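Local structure of putative glycosyltransferase (GalT1) (Streptococcus parasanguinis FW213, 5HEA) at residues V11-V16 with D46-I51; I38-G43 with Q63-T68; A74-G79 with I181-G186; F90-D95 with F167-L172. The protein probably transfers a sugar from a nucleotide-activated donor to an acceptor, this chain being the C-terminal part of the protein with its family 2, GT-A-type domain. All coordinates share one frame; numbering follows the deposited sequence.

Contact 1 of 4, residues V11-V16 with D46-I51; sequences VPVYNV and DNSSII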
loop_
_atom_site.group_PDB
_atom_site.type_symbol
_atom_site.label_atom_id
_atom_site.label_comp_id
_atom_site.label_asym_id
_atom_site.label_seq_id
_atom_site.Cartn_x
_atom_site.Cartn_y
_atom_site.Cartn_z
ATOM N N VAL A 11 -5.832 21.690 -24.588
ATOM C CA VAL A 11 -4.390 21.505 -24.611
ATOM C C VAL A 11 -3.913 20.991 -23.252
ATOM O O VAL A 11 -3.731 21.762 -22.310
ATOM C CB VAL A 11 -3.671 22.826 -24.980
ATOM C CG1 VAL A 11 -2.143 22.644 -24.978
ATOM C CG2 VAL A 11 -4.151 23.331 -26.340
ATOM N N PRO A 12 -3.732 19.671 -23.138
ATOM C CA PRO A 12 -3.191 19.105 -21.904
ATOM C C PRO A 12 -1.721 19.480 -21.766
ATOM O O PRO A 12 -0.975 19.477 -22.748
ATOM C CB PRO A 12 -3.330 17.590 -22.120
ATOM C CG PRO A 12 -4.355 17.457 -23.208
ATOM C CD PRO A 12 -4.130 18.628 -24.093
ATOM N N VAL A 13 -1.314 19.808 -20.548
ATOM C CA VAL A 13 0.043 20.273 -20.296
ATOM C C VAL A 13 0.633 19.480 -19.150
ATOM O O VAL A 13 0.151 19.563 -18.017
ATOM C CB VAL A 13 0.072 21.781 -19.941
ATOM C CG1 VAL A 13 1.477 22.209 -19.517
ATOM C CG2 VAL A 13 -0.399 22.613 -21.117
ATOM N N TYR A 14 1.665 18.692 -19.445
ATOM C CA TYR A 14 2.428 18.018 -18.398
ATOM C C TYR A 14 3.919 18.018 -18.746
ATOM O O TYR A 14 4.342 17.363 -19.698
ATOM C CB TYR A 14 1.931 16.585 -18.136
ATOM C CG TYR A 14 2.669 15.950 -16.966
ATOM C CD1 TYR A 14 2.484 16.423 -15.675
ATOM C CD2 TYR A 14 3.579 14.914 -17.161
ATOM C CE1 TYR A 14 3.168 15.882 -14.606
ATOM C CE2 TYR A 14 4.271 14.360 -16.091
ATOM C CZ TYR A 14 4.057 14.851 -14.816
ATOM O OH TYR A 14 4.723 14.320 -13.743
ATOM N N ASN A 15 4.691 18.787 -17.983
ATOM C CA ASN A 15 6.151 18.826 -18.094
ATOM C C ASN A 15 6.661 19.023 -19.517
ATOM O O ASN A 15 7.470 18.238 -20.020
ATOM C CB ASN A 15 6.783 17.594 -17.443
ATOM C CG ASN A 15 6.691 17.640 -15.936
ATOM O OD1 ASN A 15 6.150 18.588 -15.376
ATOM N ND2 ASN A 15 7.212 16.622 -15.272
ATOM N N VAL A 16 6.187 20.086 -20.158
ATOM C CA VAL A 16 6.572 20.378 -21.534
ATOM C C VAL A 16 7.216 21.756 -21.671
ATOM O O VAL A 16 7.041 22.440 -22.685
ATOM C CB VAL A 16 5.352 20.258 -22.482
ATOM C CG1 VAL A 16 5.037 18.790 -22.747
ATOM C CG2 VAL A 16 4.130 20.978 -21.890
ATOM N N ASP A 46 7.857 21.058 -13.749
ATOM C CA ASP A 46 8.872 21.949 -14.317
ATOM C C ASP A 46 8.342 23.392 -14.360
ATOM O O ASP A 46 7.582 23.800 -13.483
ATOM C CB ASP A 46 9.356 21.470 -15.703
ATOM C CG ASP A 46 8.233 21.376 -16.732
ATOM O OD1 ASP A 46 7.084 21.743 -16.402
ATOM O OD2 ASP A 46 8.503 20.943 -17.887
ATOM N N ASN A 47 8.720 24.160 -15.375
ATOM C CA ASN A 47 8.250 25.546 -15.479
ATOM C C ASN A 47 6.960 25.700 -16.282
ATOM O O ASN A 47 6.524 26.822 -16.529
ATOM C CB ASN A 47 9.345 26.446 -16.067
ATOM C CG ASN A 47 10.501 26.678 -15.100
ATOM O OD1 ASN A 47 10.295 26.988 -13.927
ATOM N ND2 ASN A 47 11.726 26.519 -15.592
ATOM N N SER A 48 6.355 24.581 -16.688
ATOM C CA SER A 48 5.168 24.612 -17.547
ATOM C C SER A 48 4.017 25.425 -16.955
ATOM O O SER A 48 3.368 26.185 -17.664
ATOM C CB SER A 48 4.673 23.195 -17.863
ATOM O OG SER A 48 5.657 22.439 -18.550
ATOM N N SER A 49 3.764 25.255 -15.658
ATOM C CA SER A 49 2.665 25.962 -14.994
ATOM C C SER A 49 2.858 27.476 -15.047
ATOM O O SER A 49 1.907 28.226 -15.243
ATOM C CB SER A 49 2.549 25.520 -13.534
ATOM O OG SER A 49 3.666 25.976 -12.789
ATOM N N ILE A 50 4.100 27.917 -14.879
ATOM C CA ILE A 50 4.425 29.339 -14.878
ATOM C C ILE A 50 4.347 29.893 -16.299
ATOM O O ILE A 50 3.896 31.018 -16.517
ATOM C CB ILE A 50 5.826 29.587 -14.236
ATOM C CG1 ILE A 50 5.690 29.937 -12.748
ATOM C CG2 ILE A 50 6.572 30.717 -14.921
ATOM C CD1 ILE A 50 4.828 29.008 -11.952
ATOM N N ILE A 51 4.762 29.091 -17.274
ATOM C CA ILE A 51 4.593 29.473 -18.676
ATOM C C ILE A 51 3.103 29.628 -19.017
ATOM O O ILE A 51 2.722 30.573 -19.692
ATOM C CB ILE A 51 5.297 28.472 -19.622
ATOM C CG1 ILE A 51 6.820 28.617 -19.470
ATOM C CG2 ILE A 51 4.850 28.681 -21.086
ATOM C CD1 ILE A 51 7.619 27.424 -19.955
#
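Asn15 and Val16, in the loop that leaves strand 7-13 of the mixed sheet, meet the Asx turn that opens helix 48-58. The turn is defined by Asp46 OD1, which accepts from the backbone N of Ser48 at 2.9 Å. The same oxygen takes the hydroxyl proton of Ser48 OG at 2.7 Å. Asp46 holds CG between its own backbone N and carbonyl carbon (chi1 59°), which brings OD1 to both groups. The two donors reach it from one face of the carboxylate, the amide from well above the plane and the hydroxyl closer to it, on the syn side. With its proton given to Asp46, Ser48 OG serves as acceptor across the contact, from Val16 N at 2.9 Å; an N-H...O angle of 137° makes that bond bent. Ser48 CB meanwhile packs on Val13 CG1 at 3.7 Å.

The Asn15 amide and the Asp46 carboxylate stand 52° apart and do not pair: their OD1 atoms are two acceptors. Asn15 OD1 receives only a weak bond from Asp46 N, at 3.4 Å, its better donor being the backbone N of Thr45. Asp46 OD2 lies against the Asn15 backbone, 3.1 Å from its C, and is bonded by Glu17 N. The contact thus lies at the C-terminal end of strand 7-13 in the Rossmann-like half of the GT-A fold, the end at which relatives bind the nucleotide.

Contact 2 of 4, residues I38-G43 with Q63-T68; sequences ILINDG and QILHQT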
loop_
_atom_site.group_PDB
_atom_site.type_symbol
_atom_site.label_atom_id
_atom_site.label_comp_id
_atom_site.label_asym_id
_atom_site.label_seq_id
_atom_site.Cartn_x
_atom_site.Cartn_y
_atom_site.Cartn_z
ATOM N N ILE A 38 -8.056 26.033 -23.787
ATOM C CA ILE A 38 -8.152 25.483 -22.453
ATOM C C ILE A 38 -6.881 24.715 -22.159
ATOM O O ILE A 38 -6.655 23.623 -22.686
ATOM C CB ILE A 38 -9.380 24.595 -22.308
ATOM C CG1 ILE A 38 -10.606 25.363 -22.802
ATOM C CG2 ILE A 38 -9.560 24.163 -20.853
ATOM C CD1 ILE A 38 -11.841 24.537 -22.846
ATOM N N LEU A 39 -6.022 25.342 -21.363
ATOM C CA LEU A 39 -4.763 24.760 -20.946
ATOM C C LEU A 39 -4.995 23.973 -19.671
ATOM O O LEU A 39 -5.294 24.558 -18.640
ATOM C CB LEU A 39 -3.742 25.874 -20.666
ATOM C CG LEU A 39 -3.069 26.547 -21.857
ATOM C CD1 LEU A 39 -2.095 27.648 -21.394
ATOM C CD2 LEU A 39 -2.350 25.495 -22.682
ATOM N N ILE A 40 -4.870 22.651 -19.725
ATOM C CA ILE A 40 -5.007 21.872 -18.501
ATOM C C ILE A 40 -3.637 21.464 -17.980
ATOM O O ILE A 40 -3.043 20.486 -18.450
ATOM C CB ILE A 40 -5.920 20.628 -18.659
ATOM C CG1 ILE A 40 -7.278 21.019 -19.257
ATOM C CG2 ILE A 40 -6.119 19.943 -17.314
ATOM C CD1 ILE A 40 -7.314 20.952 -20.772
ATOM N N ASN A 41 -3.127 22.230 -17.017
ATOM C CA ASN A 41 -1.876 21.865 -16.375
ATOM C C ASN A 41 -2.131 20.712 -15.412
ATOM O O ASN A 41 -2.776 20.884 -14.372
ATOM C CB ASN A 41 -1.253 23.052 -15.631
ATOM C CG ASN A 41 -0.145 22.621 -14.721
ATOM O OD1 ASN A 41 0.634 21.748 -15.070
ATOM N ND2 ASN A 41 -0.084 23.203 -13.528
ATOM N N ASP A 42 -1.605 19.543 -15.761
ATOM C CA ASP A 42 -1.849 18.298 -15.031
ATOM C C ASP A 42 -0.783 18.101 -13.948
ATOM O O ASP A 42 -0.107 17.069 -13.897
ATOM C CB ASP A 42 -1.852 17.137 -16.054
ATOM C CG ASP A 42 -2.247 15.795 -15.454
ATOM O OD1 ASP A 42 -3.137 15.739 -14.572
ATOM O OD2 ASP A 42 -1.655 14.784 -15.882
ATOM N N GLY A 43 -0.611 19.112 -13.093
ATOM C CA GLY A 43 0.342 19.013 -12.000
ATOM C C GLY A 43 1.799 18.996 -12.451
ATOM O O GLY A 43 2.617 18.310 -11.849
ATOM N N GLN A 63 -7.610 30.070 -21.094
ATOM C CA GLN A 63 -8.105 29.726 -19.765
ATOM C C GLN A 63 -7.207 28.632 -19.204
ATOM O O GLN A 63 -6.924 27.645 -19.886
ATOM C CB GLN A 63 -9.546 29.207 -19.829
ATOM C CG GLN A 63 -10.477 29.984 -20.759
ATOM C CD GLN A 63 -10.674 31.428 -20.331
ATOM O OE1 GLN A 63 -10.303 32.359 -21.051
ATOM N NE2 GLN A 63 -11.270 31.622 -19.158
ATOM N N ILE A 64 -6.755 28.793 -17.967
ATOM C CA ILE A 64 -5.959 27.742 -17.346
ATOM C C ILE A 64 -6.754 26.967 -16.313
ATOM O O ILE A 64 -7.440 27.548 -15.473
ATOM C CB ILE A 64 -4.729 28.301 -16.640
ATOM C CG1 ILE A 64 -3.971 29.253 -17.546
ATOM C CG2 ILE A 64 -3.809 27.169 -16.185
ATOM C CD1 ILE A 64 -2.851 29.897 -16.843
ATOM N N LEU A 65 -6.647 25.648 -16.381
ATOM C CA LEU A 65 -7.094 24.782 -15.301
ATOM C C LEU A 65 -5.862 24.078 -14.756
ATOM O O LEU A 65 -5.209 23.315 -15.467
ATOM C CB LEU A 65 -8.078 23.716 -15.806
ATOM C CG LEU A 65 -9.468 24.067 -16.344
ATOM C CD1 LEU A 65 -10.226 22.780 -16.698
ATOM C CD2 LEU A 65 -10.266 24.899 -15.344
ATOM N N HIS A 66 -5.535 24.342 -13.503
ATOM C CA HIS A 66 -4.514 23.581 -12.810
ATOM C C HIS A 66 -5.199 22.426 -12.091
ATOM O O HIS A 66 -6.204 22.621 -11.430
ATOM C CB HIS A 66 -3.821 24.466 -11.777
ATOM C CG HIS A 66 -3.105 25.640 -12.364
ATOM N ND1 HIS A 66 -2.046 25.506 -13.236
ATOM C CD2 HIS A 66 -3.270 26.972 -12.176
ATOM C CE1 HIS A 66 -1.601 26.702 -13.574
ATOM N NE2 HIS A 66 -2.323 27.610 -12.940
ATOM N N GLN A 67 -4.673 21.217 -12.219
ATOM C CA GLN A 67 -5.240 20.114 -11.459
ATOM C C GLN A 67 -4.139 19.226 -10.942
ATOM O O GLN A 67 -3.054 19.176 -11.526
ATOM C CB GLN A 67 -6.194 19.289 -12.315
ATOM C CG GLN A 67 -5.503 18.504 -13.419
ATOM C CD GLN A 67 -6.489 17.704 -14.252
ATOM O OE1 GLN A 67 -7.655 18.071 -14.362
ATOM N NE2 GLN A 67 -6.025 16.604 -14.834
ATOM N N THR A 68 -4.423 18.515 -9.853
ATOM C CA THR A 68 -3.517 17.490 -9.345
ATOM C C THR A 68 -3.292 16.465 -10.445
ATOM O O THR A 68 -4.225 16.126 -11.172
ATOM C CB THR A 68 -4.110 16.782 -8.097
ATOM O OG1 THR A 68 -4.347 17.749 -7.065
ATOM C CG2 THR A 68 -3.166 15.705 -7.579
#
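Leu39 and Asn41 alternate with Gln63, Leu65 and Gln67 in a parallel backbone ladder whose strand axes run 4.7 Å apart at an angle of 20°. Leu39 N gives to Gln63 O and Leu39 O accepts from Leu65 N; Asn41 N then gives to Leu65 O and Asn41 O accepts from Gln67 N, all at 2.8 to 2.9 Å. The residues bridged in register are Ile38 with Gln63 through Asn41 with His66, and CA-H...O contacts such as Ile40 CA to Leu65 O, 3.4 Å, reinforce the ladder.

Two side-chain hydrogen bonds extend the pairing. On the face shared by Leu39 and Ile64, Asn41 ND2 donates to His66 ND1 at 3.0 Å. His66 ND1 lies in the amide plane of Asn41, while the N-H arrives tilted from the imidazole plane, the two planes being 86° apart. The ring is held at its far side by Glu53, which bonds NE2, and Ile64 CG2 sits over one of its faces; Asn41 OD1 is bonded to Ser44 OG. Beyond the ladder, Gln67 NE2 reaches Asp42 OD1 at 3.0 Å and almost straight (177°), though from above the carboxylate plane. The glutamine chain, extended beyond CG, spans the gap. The backbone N atoms of Ala70 and Gly71 hold the same carboxylate.

Apolar packing on the opposite face is looser, Ile40 CG1 lying 4.3 Å from Leu65 CD1. Separately, the Ile40 CG2 methyl lies against the Gln67 amide, 3.8 Å from CD. Together these contacts close the beta-alpha-beta unit of strand 35-41, helix 48-58 and strand 62-66, an element characteristic of the GT-A fold.

Contact 3 of 4, residues A74-G79 with I181-G186; sequences AARNAG and IRFPLG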
loop_
_atom_site.group_PDB
_atom_site.type_symbol
_atom_site.label_atom_id
_atom_site.label_comp_id
_atom_site.label_asym_id
_atom_site.label_seq_id
_atom_site.Cartn_x
_atom_site.Cartn_y
_atom_site.Cartn_z
ATOM N N ALA A 74 -7.516 12.150 -17.985
ATOM C CA ALA A 74 -8.196 13.021 -17.045
ATOM C C ALA A 74 -8.055 14.482 -17.450
ATOM O O ALA A 74 -8.997 15.262 -17.306
ATOM C CB ALA A 74 -7.670 12.803 -15.627
ATOM N N ALA A 75 -6.884 14.856 -17.956
ATOM C CA ALA A 75 -6.669 16.228 -18.410
ATOM C C ALA A 75 -7.597 16.584 -19.578
ATOM O O ALA A 75 -8.196 17.660 -19.606
ATOM C CB ALA A 75 -5.201 16.442 -18.804
ATOM N N ARG A 76 -7.717 15.688 -20.549
ATOM C CA ARG A 76 -8.588 15.973 -21.693
ATOM C C ARG A 76 -10.055 16.019 -21.263
ATOM O O ARG A 76 -10.813 16.868 -21.721
ATOM C CB ARG A 76 -8.398 14.940 -22.804
ATOM C CG ARG A 76 -7.023 14.980 -23.449
ATOM C CD ARG A 76 -7.014 14.207 -24.760
ATOM N NE ARG A 76 -5.689 14.176 -25.374
ATOM C CZ ARG A 76 -4.871 13.136 -25.285
ATOM N NH1 ARG A 76 -5.264 12.068 -24.617
ATOM N NH2 ARG A 76 -3.674 13.157 -25.856
ATOM N N ASN A 77 -10.455 15.101 -20.385
ATOM C CA ASN A 77 -11.839 15.068 -19.908
ATOM C C ASN A 77 -12.205 16.371 -19.180
ATOM O O ASN A 77 -13.328 16.853 -19.292
ATOM C CB ASN A 77 -12.089 13.851 -18.998
ATOM C CG ASN A 77 -12.019 12.521 -19.748
ATOM O OD1 ASN A 77 -12.215 12.468 -20.962
ATOM N ND2 ASN A 77 -11.758 11.431 -19.014
ATOM N N ALA A 78 -11.246 16.943 -18.454
ATOM C CA ALA A 78 -11.456 18.226 -17.783
ATOM C C ALA A 78 -11.659 19.313 -18.827
ATOM O O ALA A 78 -12.497 20.203 -18.664
ATOM C CB ALA A 78 -10.259 18.576 -16.870
ATOM N N GLY A 79 -10.881 19.233 -19.901
ATOM C CA GLY A 79 -11.012 20.169 -21.005
ATOM C C GLY A 79 -12.396 20.105 -21.640
ATOM O O GLY A 79 -13.022 21.134 -21.899
ATOM N N ILE A 181 -19.227 10.459 -24.114
ATOM C CA ILE A 181 -17.901 10.045 -24.560
ATOM C C ILE A 181 -16.802 10.732 -23.754
ATOM O O ILE A 181 -16.719 11.965 -23.733
ATOM C CB ILE A 181 -17.697 10.311 -26.085
ATOM C CG1 ILE A 181 -18.610 9.393 -26.914
ATOM C CG2 ILE A 181 -16.252 10.054 -26.464
ATOM C CD1 ILE A 181 -18.570 9.658 -28.423
ATOM N N ARG A 182 -15.966 9.931 -23.093
ATOM C CA ARG A 182 -14.818 10.431 -22.328
ATOM C C ARG A 182 -13.633 9.518 -22.557
ATOM O O ARG A 182 -13.809 8.342 -22.893
ATOM C CB ARG A 182 -15.142 10.495 -20.818
ATOM C CG ARG A 182 -16.174 11.574 -20.437
ATOM C CD ARG A 182 -15.703 12.976 -20.841
ATOM N NE ARG A 182 -16.621 14.038 -20.420
ATOM C CZ ARG A 182 -17.661 14.466 -21.134
ATOM N NH1 ARG A 182 -17.949 13.918 -22.314
ATOM N NH2 ARG A 182 -18.426 15.445 -20.662
ATOM N N PHE A 183 -12.426 10.061 -22.391
ATOM C CA PHE A 183 -11.218 9.256 -22.463
ATOM C C PHE A 183 -11.148 8.401 -21.193
ATOM O O PHE A 183 -11.454 8.888 -20.113
ATOM C CB PHE A 183 -9.979 10.146 -22.580
ATOM C CG PHE A 183 -9.924 10.941 -23.870
ATOM C CD1 PHE A 183 -10.612 12.141 -23.991
ATOM C CD2 PHE A 183 -9.213 10.467 -24.966
ATOM C CE1 PHE A 183 -10.585 12.874 -25.187
ATOM C CE2 PHE A 183 -9.180 11.192 -26.167
ATOM C CZ PHE A 183 -9.868 12.397 -26.266
ATOM N N PRO A 184 -10.740 7.130 -21.327
ATOM C CA PRO A 184 -10.591 6.188 -20.203
ATOM C C PRO A 184 -9.438 6.535 -19.258
ATOM O O PRO A 184 -8.320 6.771 -19.701
ATOM C CB PRO A 184 -10.311 4.853 -20.906
ATOM C CG PRO A 184 -9.730 5.250 -22.228
ATOM C CD PRO A 184 -10.504 6.473 -22.621
ATOM N N LEU A 185 -9.713 6.541 -17.958
ATOM C CA LEU A 185 -8.750 7.004 -16.966
ATOM C C LEU A 185 -7.570 6.064 -16.767
ATOM O O LEU A 185 -7.704 4.842 -16.873
ATOM C CB LEU A 185 -9.438 7.265 -15.624
ATOM C CG LEU A 185 -10.258 8.552 -15.512
ATOM C CD1 LEU A 185 -9.767 9.605 -16.506
ATOM C CD2 LEU A 185 -11.740 8.308 -15.679
ATOM N N GLY A 186 -6.406 6.656 -16.502
ATOM C CA GLY A 186 -5.208 5.916 -16.145
ATOM C C GLY A 186 -4.646 5.088 -17.280
ATOM O O GLY A 186 -3.605 4.447 -17.142
HETATM O O HOH W 1 -5.922 9.990 -16.846
#
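Arg76 lays its aliphatic chain over one face of the Phe183 ring, CD standing 3.9 Å from the ring centroid and only 17° off the normal, a CH-pi contact. The chain is extended from CG to NE (chi3 -177°), which carries the charged end past the ring: CZ is 5.2 Å from the centroid, so any cation-pi attraction is weak at best. The guanidinium finds its main partner in Glu190, by a salt bridge from NH1.

Asn77, one residue along helix 72-82, grips the backbone of Phe183 at both ends of its amide. OD1 accepts from Phe183 N at 2.8 Å, and ND2 donates to Phe183 O at 2.8 Å in a nearly straight bond (173°). Each bond lies in the carbonyl plane of its acceptor and uses a lone pair. OD1 also sits at the edge of the Phe183 ring, 3.4 Å from CD1, and packs against Arg182 CD at 3.5 Å.

Further along, Leu185 CD1 covers Ala74 CB at 3.9 Å and brings apolar cover to Asn77 ND2. A water accepts from Ala74 N at 2.9 Å and, weakly, from Gly186 N. Glu277 of the third subunit bonds Leu185 N, placing this loop at an assembly interface. The Phe183 ring is thus packed by Arg76 over one face and by Asn77 OD1 at its edge, and Phe90 meets it edge-to-face. For the main chain, the chemistry implies that two in-plane bonds satisfy both the N-H and the C=O of Phe183 and should hold the Asn77 amide against rotation.

Contact 4 of 4, residues F90-D95 with F167-L172; sequences FVDSDD and FSPTKL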
loop_
_atom_site.group_PDB
_atom_site.type_symbol
_atom_site.label_atom_id
_atom_site.label_comp_id
_atom_site.label_asym_id
_atom_site.label_seq_id
_atom_site.Cartn_x
_atom_site.Cartn_y
_atom_site.Cartn_z
ATOM N N PHE A 90 -8.379 19.211 -30.334
ATOM C CA PHE A 90 -7.298 18.898 -29.394
ATOM C C PHE A 90 -5.963 19.284 -30.019
ATOM O O PHE A 90 -5.762 19.070 -31.205
ATOM C CB PHE A 90 -7.286 17.395 -29.054
ATOM C CG PHE A 90 -8.534 16.922 -28.354
ATOM C CD1 PHE A 90 -8.675 17.080 -26.983
ATOM C CD2 PHE A 90 -9.572 16.337 -29.071
ATOM C CE1 PHE A 90 -9.835 16.662 -26.334
ATOM C CE2 PHE A 90 -10.732 15.912 -28.429
ATOM C CZ PHE A 90 -10.865 16.086 -27.063
ATOM N N VAL A 91 -5.064 19.867 -29.231
ATOM C CA VAL A 91 -3.700 20.136 -29.692
ATOM C C VAL A 91 -2.751 19.666 -28.588
ATOM O O VAL A 91 -2.935 20.014 -27.423
ATOM C CB VAL A 91 -3.460 21.644 -29.962
ATOM C CG1 VAL A 91 -1.977 21.915 -30.240
ATOM C CG2 VAL A 91 -4.295 22.123 -31.131
ATOM N N ASP A 92 -1.762 18.851 -28.934
ATOM C CA ASP A 92 -0.763 18.429 -27.953
ATOM C C ASP A 92 0.277 19.525 -27.766
ATOM O O ASP A 92 0.681 20.168 -28.722
ATOM C CB ASP A 92 -0.095 17.123 -28.364
ATOM C CG ASP A 92 -1.016 15.929 -28.184
ATOM O OD1 ASP A 92 -2.022 16.047 -27.430
ATOM O OD2 ASP A 92 -0.734 14.875 -28.793
ATOM N N SER A 93 0.710 19.726 -26.528
ATOM C CA SER A 93 1.535 20.891 -26.217
ATOM C C SER A 93 2.992 20.732 -26.682
ATOM O O SER A 93 3.764 21.689 -26.627
ATOM C CB SER A 93 1.422 21.232 -24.726
ATOM O OG SER A 93 1.491 20.067 -23.931
ATOM N N ASP A 94 3.340 19.527 -27.150
ATOM C CA ASP A 94 4.625 19.223 -27.805
ATOM C C ASP A 94 4.682 19.668 -29.263
ATOM O O ASP A 94 5.757 19.689 -29.875
ATOM C CB ASP A 94 4.820 17.710 -27.869
ATOM C CG ASP A 94 5.195 17.118 -26.555
ATOM O OD1 ASP A 94 5.840 17.823 -25.760
ATOM O OD2 ASP A 94 4.857 15.941 -26.321
ATOM N N ASP A 95 3.521 19.978 -29.825
ATOM C CA ASP A 95 3.364 20.176 -31.265
ATOM C C ASP A 95 3.081 21.628 -31.631
ATOM O O ASP A 95 3.015 22.483 -30.754
ATOM C CB ASP A 95 2.229 19.280 -31.774
ATOM C CG ASP A 95 2.489 17.804 -31.508
ATOM O OD1 ASP A 95 3.679 17.406 -31.496
ATOM O OD2 ASP A 95 1.508 17.038 -31.318
ATOM N N PHE A 167 -4.760 9.157 -32.946
ATOM C CA PHE A 167 -4.264 10.522 -32.745
ATOM C C PHE A 167 -5.428 11.498 -32.572
ATOM O O PHE A 167 -6.243 11.692 -33.478
ATOM C CB PHE A 167 -3.361 10.958 -33.908
ATOM C CG PHE A 167 -2.437 12.096 -33.563
ATOM C CD1 PHE A 167 -1.669 12.051 -32.408
ATOM C CD2 PHE A 167 -2.333 13.207 -34.393
ATOM C CE1 PHE A 167 -0.809 13.103 -32.079
ATOM C CE2 PHE A 167 -1.490 14.263 -34.077
ATOM C CZ PHE A 167 -0.720 14.210 -32.910
ATOM N N SER A 168 -5.522 12.107 -31.402
ATOM C CA SER A 168 -6.632 13.026 -31.146
ATOM C C SER A 168 -6.589 14.411 -31.838
ATOM O O SER A 168 -7.650 14.954 -32.158
ATOM C CB SER A 168 -6.888 13.173 -29.640
ATOM O OG SER A 168 -5.735 13.633 -28.971
ATOM N N PRO A 169 -5.387 15.004 -32.038
ATOM C CA PRO A 169 -5.393 16.273 -32.781
ATOM C C PRO A 169 -5.710 16.106 -34.258
ATOM O O PRO A 169 -5.953 14.985 -34.724
ATOM C CB PRO A 169 -3.952 16.790 -32.612
ATOM C CG PRO A 169 -3.486 16.137 -31.307
ATOM C CD PRO A 169 -4.082 14.754 -31.395
ATOM N N THR A 170 -5.690 17.231 -34.974
ATOM C CA THR A 170 -5.962 17.334 -36.428
ATOM C C THR A 170 -7.442 17.247 -36.774
ATOM O O THR A 170 -7.804 17.184 -37.942
ATOM C CB THR A 170 -5.128 16.342 -37.337
ATOM O OG1 THR A 170 -5.799 15.085 -37.470
ATOM C CG2 THR A 170 -3.694 16.134 -36.807
ATOM N N LYS A 171 -8.294 17.265 -35.752
ATOM C CA LYS A 171 -9.697 16.951 -35.922
ATOM C C LYS A 171 -10.564 17.980 -35.222
ATOM O O LYS A 171 -10.327 18.330 -34.065
ATOM C CB LYS A 171 -9.973 15.535 -35.383
ATOM C CG LYS A 171 -9.092 14.472 -36.072
ATOM C CD LYS A 171 -9.102 13.143 -35.364
ATOM C CE LYS A 171 -8.114 12.197 -36.036
ATOM N NZ LYS A 171 -6.690 12.638 -35.888
ATOM N N LEU A 172 -11.560 18.478 -35.944
ATOM C CA LEU A 172 -12.532 19.420 -35.397
ATOM C C LEU A 172 -13.885 18.720 -35.257
ATOM O O LEU A 172 -14.440 18.238 -36.246
ATOM C CB LEU A 172 -12.648 20.639 -36.314
ATOM C CG LEU A 172 -13.596 21.758 -35.886
ATOM C CD1 LEU A 172 -13.054 22.446 -34.640
ATOM C CD2 LEU A 172 -13.818 22.761 -37.023
HETATM O O HOH W 2 -8.545 17.448 -32.471
#
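Phe90 and Pro169 bring the two backbones together, with Pro169 CA 3.2 Å from Phe90 O in a CA-H...O contact whose angle at the hydrogen, 123°, is bent. No other direct bond is assigned between the two segments; the rest is packing, including carboxylates beside an aromatic ring. A water supplies polar linkage: it accepts from Phe90 N at 2.8 Å and also lies within bonding distance of Ser168 O (2.7 Å) and Lys171 O, so it bridges the strand end to the loop. The Phe90 side chain packs on Ser168 through CB and CD2, CD2 being 3.9 Å from Ser168 O.

Among the aromatic and acidic groups, Phe167 turns its ring edge to Asp95, whose OD2 sits in the ring plane, 3.9 Å from Phe167 CZ, and is bonded by Tyr213 OH. Asp92 OD2 approaches Phe167 CE1 obliquely at 3.7 Å, its carboxylate 82° from the ring. Phe167 puts CG anti to its backbone N (chi1 -159°), which aims the ring at those acids, and Pro169 CD lies over the centre of one face. Asp92 OD2 also packs on Pro169 CG.

Within segment 167-172 the ammonium of Lys171 bridges the carbonyls of the loop before strand 171-174: NZ donates to Phe167 O (2.6 Å) and to Pro169 O (2.7 Å), with Leu163 O as a further acceptor. Asp92, Ser93, Asp94 and Asp95 form a type I turn whose sequence matches the acidic DxD motif that binds metal and nucleotide sugar in GT-A relatives. Strand 87-90 leads into the turn beside strand 7-13 on one flank and strand 171-174 on the other, while helix 195-201 packs on Ser168 and Lys171.

Overall arrangement
The centre of contact 4 lies about 6 Å from the centre of the chain and this contact is the buried one, whereas the centres of contacts 1 and 2 lie about 19 Å from it and both touch the second subunit; contact 3 meets the third. Strand 7-13 of contact 1 bonds to strand 35-41 of contact 2, and helix 48-58, part of contact 1, connects the two strands of contact 2. Contact 2 is mostly backbone ladder; contact 1 relies on an Asx turn and a serine hydroxyl, contact 3 on an amide gripping a loop, and contact 4 on a water and acids beside an aromatic ring. Pro12 links contacts 1, 3 and 4, touching Arg76 and Ala75 and bonding Ser93.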